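Local coordinates for peroxisomal acyl-CoA oxidase 1A (Solanum lycopersicum, PDB 2FON), which probably catalyses the FAD-dependent oxidation of acyl-CoA to trans-2-enoyl-CoA, the first step of peroxisomal beta-oxidation, at residues D24-E29 with N618-V623; T170-D175 with F181-P186; A209-D214 with N221-Q226; K459-L464 with S475-I480; S635-Y640 with P646-A651. One frame throughout, in Å; residues are numbered along the deposited sequence.

Overall arrangement
Contact 1 closes the longest loop. It brings 24-29, near the N terminus, onto 618-623 in the C-terminal region. Contacts 2, 3 and 4 nest inside that loop, one after another, and none crosses. Contacts 2 and 3 each close a short hairpin loop, and their centres lie about 7 Å apart. They join in one sheet through strands 171-175 and 204-213. Contact 4 folds the chain after helix 446-462 back onto that helix's C-terminal part, bringing 475-480 against it. Contact 5 follows contact 1 along the chain and closes a small turn against helix 644-652. Leu-26 of contact 1 packs on the backbone of 639-640, so these two contacts also touch.

Contact 1: residues D24-E29 with N618-V623; sequences DYLADE and NAVSLV
Val-620 meets Leu-26 and Glu-29 where the start of helix 27-31, near the N terminus, packs on a weakly bonded helix, about 619-624, in the C-terminal region. The backbones are nearest at Glu-29 and Val-620, whose CA atoms lie 6.6 Å apart. Both side chains start toward the other segment. Their CB atoms meet at 4.2 Å, so the aliphatic root of Glu-29 does the touching and not its carboxylate. CG of Glu-29 stands opposite its own carbonyl carbon (chi1 -74°), and the chain bends again at chi2. This carries the carboxylate off to partners elsewhere: Arg-616 and Lys-32 form salt bridges with it, and Gln-342 donates a hydrogen bond.

Val-620 holds CG1 anti to its backbone N (chi1 169°). Its other methyl, CG2, is the branch that meets Leu-26, at 4.5 Å from CD2. This is a loose apolar touch at one methyl of each residue. Ala-327 of helix 297-328 touches both Leu-26 and Val-620, so that long helix backs the pair.

Leu-26 sits at the N-cap position of its helix. Asp-24 before it fits an Asx turn, though the bond from Leu-26 N to its OD1 is very short and doubtful. No hydrogen bond links the two segments. Ser-621 OG stays 4.2 Å from the backbone O of Glu-29.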
# COMPACT_ATOMS: atom_id res chain seq x y z
N ASP B 24 4.64 29.96 -13.87
CA ASP B 24 5.10 28.92 -12.97
C ASP B 24 4.53 29.24 -11.60
O ASP B 24 5.08 30.02 -10.87
CB ASP B 24 6.64 28.86 -12.92
CG ASP B 24 7.23 27.88 -11.79
OD1 ASP B 24 6.46 27.26 -11.00
OD2 ASP B 24 8.49 27.74 -11.69
N TYR B 25 3.43 28.60 -11.24
CA TYR B 25 2.89 28.72 -9.89
C TYR B 25 3.77 28.21 -8.76
O TYR B 25 3.31 28.15 -7.62
CB TYR B 25 1.53 28.00 -9.81
CG TYR B 25 0.58 28.59 -10.78
CD1 TYR B 25 0.43 28.03 -12.06
CD2 TYR B 25 -0.14 29.74 -10.46
CE1 TYR B 25 -0.44 28.58 -12.98
CE2 TYR B 25 -1.02 30.31 -11.38
CZ TYR B 25 -1.15 29.72 -12.63
OH TYR B 25 -1.99 30.28 -13.54
N LEU B 26 5.01 27.83 -9.06
CA LEU B 26 5.93 27.40 -7.99
C LEU B 26 7.24 28.20 -8.04
O LEU B 26 8.24 27.85 -7.37
CB LEU B 26 6.25 25.90 -8.07
CG LEU B 26 5.17 24.83 -7.80
CD1 LEU B 26 5.40 23.58 -8.70
CD2 LEU B 26 5.15 24.46 -6.34
N ALA B 27 7.21 29.29 -8.83
CA ALA B 27 8.36 30.18 -8.95
C ALA B 27 8.76 30.76 -7.58
O ALA B 27 9.95 30.90 -7.28
CB ALA B 27 8.07 31.25 -9.97
N ASP B 28 7.76 31.05 -6.74
CA ASP B 28 7.98 31.59 -5.38
C ASP B 28 8.65 30.58 -4.43
O ASP B 28 9.57 30.95 -3.68
CB ASP B 28 6.71 32.25 -4.75
CG ASP B 28 5.39 32.13 -5.67
OD1 ASP B 28 5.42 31.72 -6.88
OD2 ASP B 28 4.29 32.47 -5.14
N GLU B 29 8.21 29.32 -4.49
CA GLU B 29 8.84 28.20 -3.75
C GLU B 29 10.23 27.91 -4.22
O GLU B 29 11.09 27.61 -3.42
CB GLU B 29 8.01 26.90 -3.82
CG GLU B 29 6.73 26.87 -2.95
CD GLU B 29 6.98 26.88 -1.44
OE1 GLU B 29 8.07 26.47 -0.98
OE2 GLU B 29 6.07 27.30 -0.71
N ASN B 618 13.42 24.34 1.25
CA ASN B 618 14.15 23.75 0.11
C ASN B 618 13.51 22.56 -0.59
O ASN B 618 13.96 22.17 -1.67
CB ASN B 618 15.59 23.36 0.52
CG ASN B 618 16.39 24.55 1.03
OD1 ASN B 618 17.13 25.22 0.29
ND2 ASN B 618 16.20 24.83 2.30
N ALA B 619 12.51 21.97 0.04
CA ALA B 619 11.85 20.75 -0.50
C ALA B 619 11.58 20.78 -2.00
O ALA B 619 11.91 19.84 -2.70
CB ALA B 619 10.59 20.46 0.25
N VAL B 620 11.01 21.86 -2.51
CA VAL B 620 10.68 21.91 -3.92
C VAL B 620 11.93 22.00 -4.80
O VAL B 620 11.98 21.45 -5.92
CB VAL B 620 9.67 23.03 -4.22
CG1 VAL B 620 9.57 23.22 -5.68
CG2 VAL B 620 8.25 22.66 -3.67
N SER B 621 12.96 22.67 -4.30
CA SER B 621 14.16 22.78 -5.08
C SER B 621 14.85 21.44 -5.08
O SER B 621 15.33 21.02 -6.14
CB SER B 621 15.09 23.88 -4.57
OG SER B 621 14.32 25.05 -4.34
N LEU B 622 14.86 20.75 -3.94
CA LEU B 622 15.51 19.43 -3.88
C LEU B 622 14.87 18.35 -4.70
O LEU B 622 15.48 17.34 -4.92
CB LEU B 622 15.61 18.89 -2.46
CG LEU B 622 16.48 19.63 -1.46
CD1 LEU B 622 16.07 19.31 -0.01
CD2 LEU B 622 17.92 19.30 -1.73
N VAL B 623 13.62 18.49 -5.08
CA VAL B 623 13.00 17.48 -5.95
C VAL B 623 13.07 17.96 -7.42
O VAL B 623 13.09 17.15 -8.36
CB VAL B 623 11.58 17.10 -5.50
CG1 VAL B 623 11.63 16.53 -4.07
CG2 VAL B 623 10.64 18.35 -5.53

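Contact 2: residues T170-D175 with F181-P186; sequences TTATFD and FVIHSP
Strands 171-175 and 180-184 form an antiparallel beta hairpin in the acyl-CoA dehydrogenase-type middle domain. Thr-171 with His-184 and Thr-173 with Val-182 are hydrogen-bonded pairs. His-184 N reaches Thr-171 O at 2.8 Å, in the carbonyl plane. Val-182 N meets Thr-173 O at 3.0 Å, from above the Thr-173 carbonyl plane.

On the face of Ala-172 and Ile-183, CB of the alanine meets CD1 of the isoleucine. Phe-174 and Phe-181 share this face as a T-shaped pair. The edge of Phe-174 points at the face of Phe-181, with ring planes at 65° and centroids 5.2 Å apart. CG of Phe-174 is anti to its backbone N (chi1 179°), which sets CD1 above the Phe-181 ring, offset toward its rim. With an alanine at Phe-181, the edge of Phe-174 would probably lose the face it points at, and a gap would open beside it.

On the other face, a water bonds Thr-171 OG1, Thr-173 OG1 and Val-182 O, donating to the last at 2.8 Å. The hairpin is thus two-sided. The face of Thr-171, Thr-173, Val-182 and His-184 is mixed and holds the water, while that of Ala-172, Phe-174, Phe-181 and Ile-183 is apolar and buried.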
# COMPACT_ATOMS: atom_id res chain seq x y z
N THR B 170 10.73 -28.67 -12.98
CA THR B 170 11.03 -28.89 -14.40
C THR B 170 12.30 -29.73 -14.52
O THR B 170 13.28 -29.42 -13.83
CB THR B 170 11.24 -27.57 -15.18
OG1 THR B 170 10.11 -26.71 -15.00
CG2 THR B 170 11.38 -27.85 -16.65
N THR B 171 12.30 -30.78 -15.36
CA THR B 171 13.50 -31.59 -15.56
C THR B 171 14.14 -31.54 -16.95
O THR B 171 13.47 -31.41 -17.97
CB THR B 171 13.31 -33.10 -15.19
OG1 THR B 171 12.30 -33.69 -16.03
CG2 THR B 171 12.97 -33.30 -13.73
N ALA B 172 15.47 -31.71 -16.97
CA ALA B 172 16.26 -31.75 -18.19
C ALA B 172 17.08 -33.02 -18.18
O ALA B 172 18.05 -33.12 -17.40
CB ALA B 172 17.16 -30.59 -18.24
N THR B 173 16.73 -33.97 -19.04
CA THR B 173 17.22 -35.33 -18.89
C THR B 173 18.09 -35.68 -20.07
O THR B 173 17.63 -35.70 -21.21
CB THR B 173 16.08 -36.37 -18.78
OG1 THR B 173 15.20 -35.99 -17.70
CG2 THR B 173 16.64 -37.74 -18.45
N PHE B 174 19.35 -35.98 -19.81
CA PHE B 174 20.22 -36.12 -20.91
C PHE B 174 19.89 -37.42 -21.61
O PHE B 174 19.59 -38.44 -20.97
CB PHE B 174 21.66 -36.08 -20.47
CG PHE B 174 22.59 -36.24 -21.60
CD1 PHE B 174 22.68 -35.25 -22.57
CD2 PHE B 174 23.28 -37.42 -21.77
CE1 PHE B 174 23.48 -35.39 -23.66
CE2 PHE B 174 24.11 -37.59 -22.87
CZ PHE B 174 24.21 -36.55 -23.82
N ASP B 175 19.98 -37.38 -22.94
CA ASP B 175 19.78 -38.56 -23.77
C ASP B 175 21.06 -39.01 -24.55
O ASP B 175 21.28 -38.64 -25.72
CB ASP B 175 18.60 -38.27 -24.71
CG ASP B 175 18.16 -39.48 -25.51
OD1 ASP B 175 16.93 -39.60 -25.63
OD2 ASP B 175 18.97 -40.27 -26.06
N PHE B 181 19.24 -32.87 -24.53
CA PHE B 181 18.44 -32.96 -23.34
C PHE B 181 16.98 -32.95 -23.71
O PHE B 181 16.58 -32.27 -24.66
CB PHE B 181 18.75 -31.81 -22.40
CG PHE B 181 20.13 -31.84 -21.86
CD1 PHE B 181 21.11 -31.01 -22.39
CD2 PHE B 181 20.44 -32.68 -20.81
CE1 PHE B 181 22.39 -31.02 -21.89
CE2 PHE B 181 21.71 -32.70 -20.31
CZ PHE B 181 22.69 -31.87 -20.85
N VAL B 182 16.20 -33.71 -22.94
CA VAL B 182 14.72 -33.62 -22.93
C VAL B 182 14.24 -32.71 -21.79
O VAL B 182 14.42 -33.06 -20.63
CB VAL B 182 14.05 -35.02 -22.69
CG1 VAL B 182 12.57 -34.98 -22.97
CG2 VAL B 182 14.71 -36.12 -23.54
N ILE B 183 13.63 -31.57 -22.10
CA ILE B 183 13.05 -30.74 -21.07
C ILE B 183 11.59 -31.18 -20.87
O ILE B 183 10.81 -31.20 -21.79
CB ILE B 183 13.09 -29.21 -21.49
CG1 ILE B 183 14.51 -28.78 -21.93
CG2 ILE B 183 12.59 -28.28 -20.38
CD1 ILE B 183 15.59 -29.02 -20.84
N HIS B 184 11.22 -31.52 -19.66
CA HIS B 184 9.88 -31.94 -19.40
C HIS B 184 9.28 -31.30 -18.13
O HIS B 184 10.00 -31.09 -17.13
CB HIS B 184 9.88 -33.43 -19.25
CG HIS B 184 8.52 -34.01 -19.07
ND1 HIS B 184 7.55 -33.97 -20.05
CD2 HIS B 184 7.96 -34.65 -18.01
CE1 HIS B 184 6.45 -34.54 -19.60
NE2 HIS B 184 6.67 -34.97 -18.37
N SER B 185 7.98 -30.97 -18.18
CA SER B 185 7.25 -30.44 -17.05
C SER B 185 6.47 -31.61 -16.47
O SER B 185 5.39 -31.98 -16.92
CB SER B 185 6.33 -29.30 -17.49
OG SER B 185 7.04 -28.29 -18.21
N PRO B 186 6.99 -32.22 -15.42
CA PRO B 186 6.24 -33.42 -15.03
C PRO B 186 4.84 -33.08 -14.50
O PRO B 186 3.99 -33.91 -14.55
CB PRO B 186 7.09 -33.97 -13.90
CG PRO B 186 7.70 -32.65 -13.27
CD PRO B 186 8.08 -31.89 -14.50
O HOH W 1 7.73 -26.06 -16.57
O HOH W 2 13.45 -34.26 -18.24

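Contact 3: residues A209-D214 with N221-Q226; sequences ARLITD and NGFIVQ
Ala-209 and Asn-221 form one antiparallel hydrogen-bonded pair, with CA atoms 5.6 Å apart, before the two strand segments part at 95°. Ala-209 N donates to Asn-221 O at 3.0 Å, in the carbonyl plane. The return bond, Asn-221 N to Ala-209 O, is 2.8 Å long and nearly straight, at 167°.

The side chains of Ala-209 and Asn-221 lie on the same face of the sheet, and those of Leu-211 and Phe-223 start toward the opposing segment. Phe-223 turns its ring edge to the first strand. CE1 comes 3.9 Å from Ala-209 O, close to the ring plane, and 4.2 Å from Ala-209 CB. Next along the edge, CZ is 4.4 Å from Leu-211 CB. The ring gets there because CG of Phe-223 is set opposite the carbonyl carbon, beside the backbone N (chi1 -57°).

The two strands, 204-213 and 216-226, are the arms of a beta hairpin. Leu-211 continues the ladder with backbone bonds to Tyr-218 and Gly-219. Phe-223 also forms an edge-to-face pair with Phe-181 of the neighbouring hairpin and touches Ala-172 there.

Asn-221 lies against the aliphatic root of Leu-211, with ND2 at 4.1 Å from CB. ND2 donates to Gly-219 O, and OD1 accepts a weak bond from Ser-278 OG.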
# COMPACT_ATOMS: atom_id res chain seq x y z
N ALA B 209 16.11 -25.85 -14.92
CA ALA B 209 15.55 -27.19 -14.70
C ALA B 209 16.57 -28.07 -13.99
O ALA B 209 17.78 -27.76 -13.95
CB ALA B 209 15.16 -27.82 -16.02
N ARG B 210 16.11 -29.17 -13.43
CA ARG B 210 17.02 -30.03 -12.70
C ARG B 210 17.69 -30.89 -13.74
O ARG B 210 17.01 -31.57 -14.50
CB ARG B 210 16.30 -30.94 -11.69
CG ARG B 210 15.13 -30.36 -10.91
CD ARG B 210 14.75 -31.32 -9.74
NE ARG B 210 15.86 -31.29 -8.79
CZ ARG B 210 16.12 -30.27 -7.97
NH1 ARG B 210 15.30 -29.22 -7.92
NH2 ARG B 210 17.20 -30.30 -7.19
N LEU B 211 19.01 -30.86 -13.78
CA LEU B 211 19.75 -31.74 -14.67
C LEU B 211 19.76 -33.21 -14.17
O LEU B 211 20.25 -33.50 -13.06
CB LEU B 211 21.18 -31.19 -14.93
CG LEU B 211 22.15 -32.07 -15.71
CD1 LEU B 211 21.66 -32.41 -17.11
CD2 LEU B 211 23.48 -31.37 -15.80
N ILE B 212 19.21 -34.11 -14.99
CA ILE B 212 19.23 -35.54 -14.75
C ILE B 212 20.09 -36.21 -15.85
O ILE B 212 19.76 -36.21 -17.05
CB ILE B 212 17.79 -36.15 -14.82
CG1 ILE B 212 16.79 -35.41 -13.90
CG2 ILE B 212 17.82 -37.68 -14.59
CD1 ILE B 212 17.28 -35.21 -12.49
N THR B 213 21.22 -36.76 -15.45
CA THR B 213 22.11 -37.42 -16.37
C THR B 213 22.85 -38.46 -15.55
O THR B 213 23.09 -38.25 -14.36
CB THR B 213 23.06 -36.44 -17.15
OG1 THR B 213 23.88 -37.19 -18.05
CG2 THR B 213 23.99 -35.70 -16.24
N ASP B 214 23.18 -39.59 -16.19
CA ASP B 214 23.77 -40.75 -15.50
C ASP B 214 22.87 -41.26 -14.35
O ASP B 214 23.37 -41.66 -13.30
CB ASP B 214 25.17 -40.38 -14.97
CG ASP B 214 26.10 -41.56 -14.84
OD1 ASP B 214 25.66 -42.74 -14.72
OD2 ASP B 214 27.32 -41.30 -14.83
N ASN B 221 20.06 -26.20 -13.54
CA ASN B 221 20.85 -25.49 -14.53
C ASN B 221 20.06 -24.76 -15.58
O ASN B 221 18.86 -24.89 -15.67
CB ASN B 221 21.77 -26.43 -15.24
CG ASN B 221 22.91 -26.84 -14.39
OD1 ASN B 221 24.04 -26.40 -14.59
ND2 ASN B 221 22.63 -27.69 -13.43
N GLY B 222 20.77 -23.98 -16.38
CA GLY B 222 20.12 -23.11 -17.37
C GLY B 222 20.21 -23.75 -18.72
O GLY B 222 21.27 -24.20 -19.10
N PHE B 223 19.10 -23.79 -19.45
CA PHE B 223 19.10 -24.32 -20.80
C PHE B 223 18.52 -23.32 -21.76
O PHE B 223 17.49 -22.70 -21.49
CB PHE B 223 18.31 -25.59 -20.85
CG PHE B 223 18.80 -26.62 -19.90
CD1 PHE B 223 18.57 -26.50 -18.54
CD2 PHE B 223 19.55 -27.69 -20.36
CE1 PHE B 223 19.04 -27.46 -17.66
CE2 PHE B 223 20.04 -28.65 -19.51
CZ PHE B 223 19.79 -28.55 -18.16
N ILE B 224 19.19 -23.14 -22.89
CA ILE B 224 18.67 -22.31 -23.95
C ILE B 224 17.72 -23.13 -24.82
O ILE B 224 18.17 -23.87 -25.69
CB ILE B 224 19.79 -21.77 -24.83
CG1 ILE B 224 20.83 -21.06 -23.98
CG2 ILE B 224 19.23 -20.84 -25.90
CD1 ILE B 224 22.10 -20.72 -24.77
N VAL B 225 16.43 -22.95 -24.60
CA VAL B 225 15.38 -23.62 -25.36
C VAL B 225 14.62 -22.64 -26.25
O VAL B 225 14.05 -21.68 -25.77
CB VAL B 225 14.34 -24.25 -24.41
CG1 VAL B 225 13.31 -24.99 -25.18
CG2 VAL B 225 14.98 -25.11 -23.34
N GLN B 226 14.63 -22.88 -27.56
CA GLN B 226 13.80 -22.19 -28.53
C GLN B 226 12.32 -22.52 -28.31
O GLN B 226 11.94 -23.71 -28.29
CB GLN B 226 14.19 -22.60 -29.96
CG GLN B 226 13.80 -21.54 -30.98
CD GLN B 226 13.85 -21.99 -32.43
OE1 GLN B 226 14.83 -22.54 -32.89
NE2 GLN B 226 12.79 -21.70 -33.16

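Contact 4: residues K459-L464 with S475-I480; sequences KTISQL and SYMGRI
Met-477 faces Ile-461 where the C-terminal part of helix 446-462 packs on a short 3-10 turn, 476-478. That turn lies in the loop leading to helix 480-483, away from the FAD site. The thioether carries the contact. SD lies beside the CG1-CD1 bond of Ile-461, 3.8 Å from each atom. The two side chains cross at about a right angle.

Met-477 sets CG opposite its carbonyl carbon (chi1 -57°) and then bends at an unusual chi2 of -129°, which turns SD toward Ile-461. The same CG lies over one face of its neighbour Tyr-476, 3.6 Å above the ring plane and toward the rim. Ile-461 likewise holds CG1 beside its backbone N, so the longer branch reaches the sulfur. Ser-514 of helix 499-521 touches both Ile-461 and Met-477.

Thr-460 offers only its methyl: CG2 is 4.4 Å from Met-477 CB. Its hydroxyl bonds back to Phe-456 O within the helix. No hydrogen bond crosses between the segments. At the far end of the contact, Leu-464 brings CD1 to 3.9 Å from the backbone O of Met-477.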
# COMPACT_ATOMS: atom_id res chain seq x y z
N LYS B 459 26.15 -16.00 12.16
CA LYS B 459 27.44 -16.61 11.84
C LYS B 459 28.60 -15.71 12.26
O LYS B 459 29.57 -16.16 12.89
CB LYS B 459 27.57 -16.97 10.36
CG LYS B 459 28.84 -17.75 10.06
CD LYS B 459 29.12 -17.80 8.58
CE LYS B 459 30.06 -18.94 8.26
NZ LYS B 459 29.53 -19.69 7.06
N THR B 460 28.50 -14.42 11.93
CA THR B 460 29.63 -13.54 12.20
C THR B 460 29.88 -13.46 13.69
O THR B 460 31.03 -13.39 14.11
CB THR B 460 29.43 -12.15 11.61
OG1 THR B 460 29.64 -12.22 10.20
CG2 THR B 460 30.42 -11.18 12.14
N ILE B 461 28.82 -13.50 14.49
CA ILE B 461 29.04 -13.47 15.91
C ILE B 461 29.72 -14.75 16.38
O ILE B 461 30.77 -14.66 17.02
CB ILE B 461 27.81 -13.03 16.76
CG1 ILE B 461 27.66 -11.52 16.69
CG2 ILE B 461 28.02 -13.41 18.25
CD1 ILE B 461 26.28 -11.09 16.83
N SER B 462 29.22 -15.93 16.02
CA SER B 462 29.89 -17.19 16.49
C SER B 462 31.33 -17.43 16.03
O SER B 462 32.02 -18.22 16.64
CB SER B 462 29.05 -18.44 16.20
OG SER B 462 29.16 -18.78 14.84
N GLN B 463 31.80 -16.77 14.97
CA GLN B 463 33.21 -16.93 14.56
C GLN B 463 34.15 -16.07 15.41
O GLN B 463 35.38 -16.22 15.33
CB GLN B 463 33.44 -16.64 13.08
CG GLN B 463 32.91 -17.71 12.11
CD GLN B 463 32.70 -17.18 10.67
OE1 GLN B 463 32.93 -17.90 9.69
NE2 GLN B 463 32.25 -15.92 10.54
N LEU B 464 33.59 -15.18 16.21
CA LEU B 464 34.44 -14.36 17.09
C LEU B 464 35.28 -15.22 18.06
O LEU B 464 36.46 -14.96 18.27
CB LEU B 464 33.61 -13.34 17.82
CG LEU B 464 33.20 -12.27 16.83
CD1 LEU B 464 31.99 -11.49 17.34
CD2 LEU B 464 34.37 -11.36 16.45
N SER B 475 32.40 -4.77 10.19
CA SER B 475 33.59 -4.55 10.97
C SER B 475 33.24 -3.98 12.38
O SER B 475 33.96 -4.20 13.34
CB SER B 475 34.57 -3.69 10.21
OG SER B 475 34.63 -2.41 10.79
N TYR B 476 32.10 -3.31 12.50
CA TYR B 476 31.64 -2.90 13.82
C TYR B 476 31.49 -4.05 14.81
O TYR B 476 31.77 -3.86 15.98
CB TYR B 476 30.37 -2.09 13.76
CG TYR B 476 29.10 -2.87 13.39
CD1 TYR B 476 28.24 -3.33 14.39
CD2 TYR B 476 28.75 -3.10 12.07
CE1 TYR B 476 27.08 -3.99 14.08
CE2 TYR B 476 27.60 -3.78 11.75
CZ TYR B 476 26.75 -4.22 12.76
OH TYR B 476 25.58 -4.91 12.47
N MET B 477 31.08 -5.23 14.37
CA MET B 477 30.92 -6.35 15.30
C MET B 477 32.21 -6.82 15.96
O MET B 477 32.19 -7.63 16.91
CB MET B 477 30.26 -7.51 14.62
CG MET B 477 28.93 -7.12 14.04
SD MET B 477 27.79 -8.34 14.64
CE MET B 477 26.23 -7.77 13.95
N GLY B 478 33.34 -6.33 15.46
CA GLY B 478 34.60 -6.57 16.11
C GLY B 478 34.75 -5.71 17.35
O GLY B 478 35.72 -5.84 18.07
N ARG B 479 33.80 -4.81 17.60
CA ARG B 479 33.92 -3.92 18.76
C ARG B 479 32.73 -4.05 19.71
O ARG B 479 32.31 -3.06 20.28
CB ARG B 479 34.13 -2.44 18.33
CG ARG B 479 35.10 -2.25 17.15
CD ARG B 479 35.41 -0.80 16.77
NE ARG B 479 34.22 0.01 16.47
CZ ARG B 479 33.62 0.11 15.29
NH1 ARG B 479 34.06 -0.54 14.23
NH2 ARG B 479 32.56 0.88 15.17
N ILE B 480 32.22 -5.28 19.90
CA ILE B 480 31.08 -5.52 20.80
C ILE B 480 31.34 -5.22 22.27
O ILE B 480 30.52 -4.54 22.88
CB ILE B 480 30.46 -6.94 20.62

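Contact 5: residues S635-Y640 with P646-A651; sequences SILGRY and PKLYEA
Apolar packing makes most of this contact, and Ile-636 is at its centre. Its two branches use different partners on helix 644-652. CG2 meets Lys-647 CB at 3.5 Å and Leu-648 CG at 3.7 Å. CD1 reaches one turn further, to Ala-651 CB at 3.6 Å. Ile-636 and Lys-647 cross at about a right angle. Leu-637 joins from the side, with CD2 at 3.7 Å from Leu-648 CD1, the two side chains crossing at a slant.

Ile-636 to Arg-639 form a type I beta turn, which lays these side chains along the helix. The side chain of Leu-637 is about 9 Å from a bound FAD. Leu-648 also packs on Trp-193 of the second subunit, so this side of the helix is part of the dimer interface.

The methylenes of Lys-647 run across Arg-639, CG against CD and CE over one guanidinium face. Arg-639 bends at chi3 (67°), and Lys-647 CE lies 4.2 Å above the guanidinium plane, over its centre. Shortening Arg-639 to an alanine is likely to uncover the Lys-647 methylenes and leave Asp-641, its salt-bridge partner, without this charged mate. The two cations would be expected to repel, with Arg-639 NH1 4.3 Å from Lys-647 NZ. Lys-647 has an acid of its own to offset this: NZ forms a salt bridge with Glu-650 OE1 at 3.5 Å, its hydrogen bond weak.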
# COMPACT_ATOMS: atom_id res chain seq x y z
N SER B 635 2.12 13.07 -14.03
CA SER B 635 1.34 13.40 -12.86
C SER B 635 0.74 14.79 -13.08
O SER B 635 1.46 15.81 -13.24
CB SER B 635 2.26 13.52 -11.62
OG SER B 635 1.53 13.74 -10.38
N ILE B 636 -0.56 14.89 -13.03
CA ILE B 636 -1.08 16.20 -13.09
C ILE B 636 -0.73 16.86 -11.77
O ILE B 636 -0.37 18.06 -11.75
CB ILE B 636 -2.53 16.17 -13.45
CG1 ILE B 636 -2.66 15.68 -14.91
CG2 ILE B 636 -3.18 17.53 -13.22
CD1 ILE B 636 -4.00 15.42 -15.32
N LEU B 637 -0.68 16.09 -10.67
CA LEU B 637 -0.41 16.74 -9.38
C LEU B 637 1.03 17.22 -9.26
O LEU B 637 1.33 18.07 -8.42
CB LEU B 637 -0.84 15.92 -8.15
CG LEU B 637 -2.27 15.36 -8.15
CD1 LEU B 637 -2.61 14.52 -6.90
CD2 LEU B 637 -3.24 16.51 -8.34
N GLY B 638 1.93 16.70 -10.07
CA GLY B 638 3.32 17.04 -9.88
C GLY B 638 3.85 17.77 -11.07
O GLY B 638 5.04 17.79 -11.31
N ARG B 639 2.97 18.33 -11.88
CA ARG B 639 3.47 19.18 -12.97
C ARG B 639 4.47 20.18 -12.43
O ARG B 639 4.19 20.82 -11.41
CB ARG B 639 2.34 20.00 -13.59
CG ARG B 639 1.49 19.25 -14.56
CD ARG B 639 0.30 20.11 -14.87
NE ARG B 639 0.79 21.26 -15.57
CZ ARG B 639 1.09 21.27 -16.87
NH1 ARG B 639 0.90 20.17 -17.60
NH2 ARG B 639 1.57 22.41 -17.41
N TYR B 640 5.61 20.30 -13.10
CA TYR B 640 6.59 21.33 -12.84
C TYR B 640 5.99 22.73 -12.57
O TYR B 640 6.35 23.38 -11.58
CB TYR B 640 7.59 21.42 -14.02
CG TYR B 640 8.76 22.34 -13.75
CD1 TYR B 640 9.96 21.84 -13.26
CD2 TYR B 640 8.64 23.72 -13.94
CE1 TYR B 640 11.05 22.70 -13.01
CE2 TYR B 640 9.71 24.55 -13.70
CZ TYR B 640 10.91 24.04 -13.22
OH TYR B 640 11.97 24.89 -12.94
N PRO B 646 -6.57 23.25 -13.10
CA PRO B 646 -7.21 23.35 -14.41
C PRO B 646 -6.85 22.14 -15.21
O PRO B 646 -7.61 21.76 -16.07
CB PRO B 646 -6.60 24.63 -15.03
CG PRO B 646 -6.19 25.40 -13.83
CD PRO B 646 -5.64 24.37 -12.89
N LYS B 647 -5.72 21.53 -14.90
CA LYS B 647 -5.30 20.38 -15.68
C LYS B 647 -6.14 19.18 -15.38
O LYS B 647 -6.59 18.52 -16.33
CB LYS B 647 -3.81 20.06 -15.58
CG LYS B 647 -2.97 21.10 -16.25
CD LYS B 647 -3.15 21.12 -17.73
CE LYS B 647 -2.70 22.47 -18.22
NZ LYS B 647 -2.29 22.33 -19.62
N LEU B 648 -6.38 18.94 -14.10
CA LEU B 648 -7.36 17.91 -13.64
C LEU B 648 -8.75 18.09 -14.25
O LEU B 648 -9.36 17.11 -14.68
CB LEU B 648 -7.45 17.82 -12.11
CG LEU B 648 -6.32 17.18 -11.32
CD1 LEU B 648 -6.55 17.30 -9.87
CD2 LEU B 648 -6.25 15.75 -11.57
N TYR B 649 -9.25 19.32 -14.32
CA TYR B 649 -10.54 19.58 -14.96
C TYR B 649 -10.51 19.22 -16.45
O TYR B 649 -11.26 18.41 -16.92
CB TYR B 649 -10.93 21.04 -14.75
CG TYR B 649 -12.35 21.37 -15.02
CD1 TYR B 649 -13.31 21.21 -14.05
CD2 TYR B 649 -12.74 21.87 -16.26
CE1 TYR B 649 -14.64 21.53 -14.29
CE2 TYR B 649 -14.08 22.18 -16.54
CZ TYR B 649 -15.03 22.00 -15.55
OH TYR B 649 -16.37 22.29 -15.78
N GLU B 650 -9.62 19.83 -17.20
CA GLU B 650 -9.44 19.47 -18.59
C GLU B 650 -9.27 17.91 -18.71
O GLU B 650 -9.89 17.26 -19.58
CB GLU B 650 -8.29 20.31 -19.18
CG GLU B 650 -7.58 19.79 -20.44
CD GLU B 650 -6.30 20.65 -20.85
OE1 GLU B 650 -5.50 21.11 -20.00
OE2 GLU B 650 -6.08 20.88 -22.07
N ALA B 651 -8.51 17.29 -17.81
CA ALA B 651 -8.35 15.82 -17.90
C ALA B 651 -9.66 15.00 -17.73
O ALA B 651 -9.90 14.04 -18.47
CB ALA B 651 -7.22 15.31 -17.03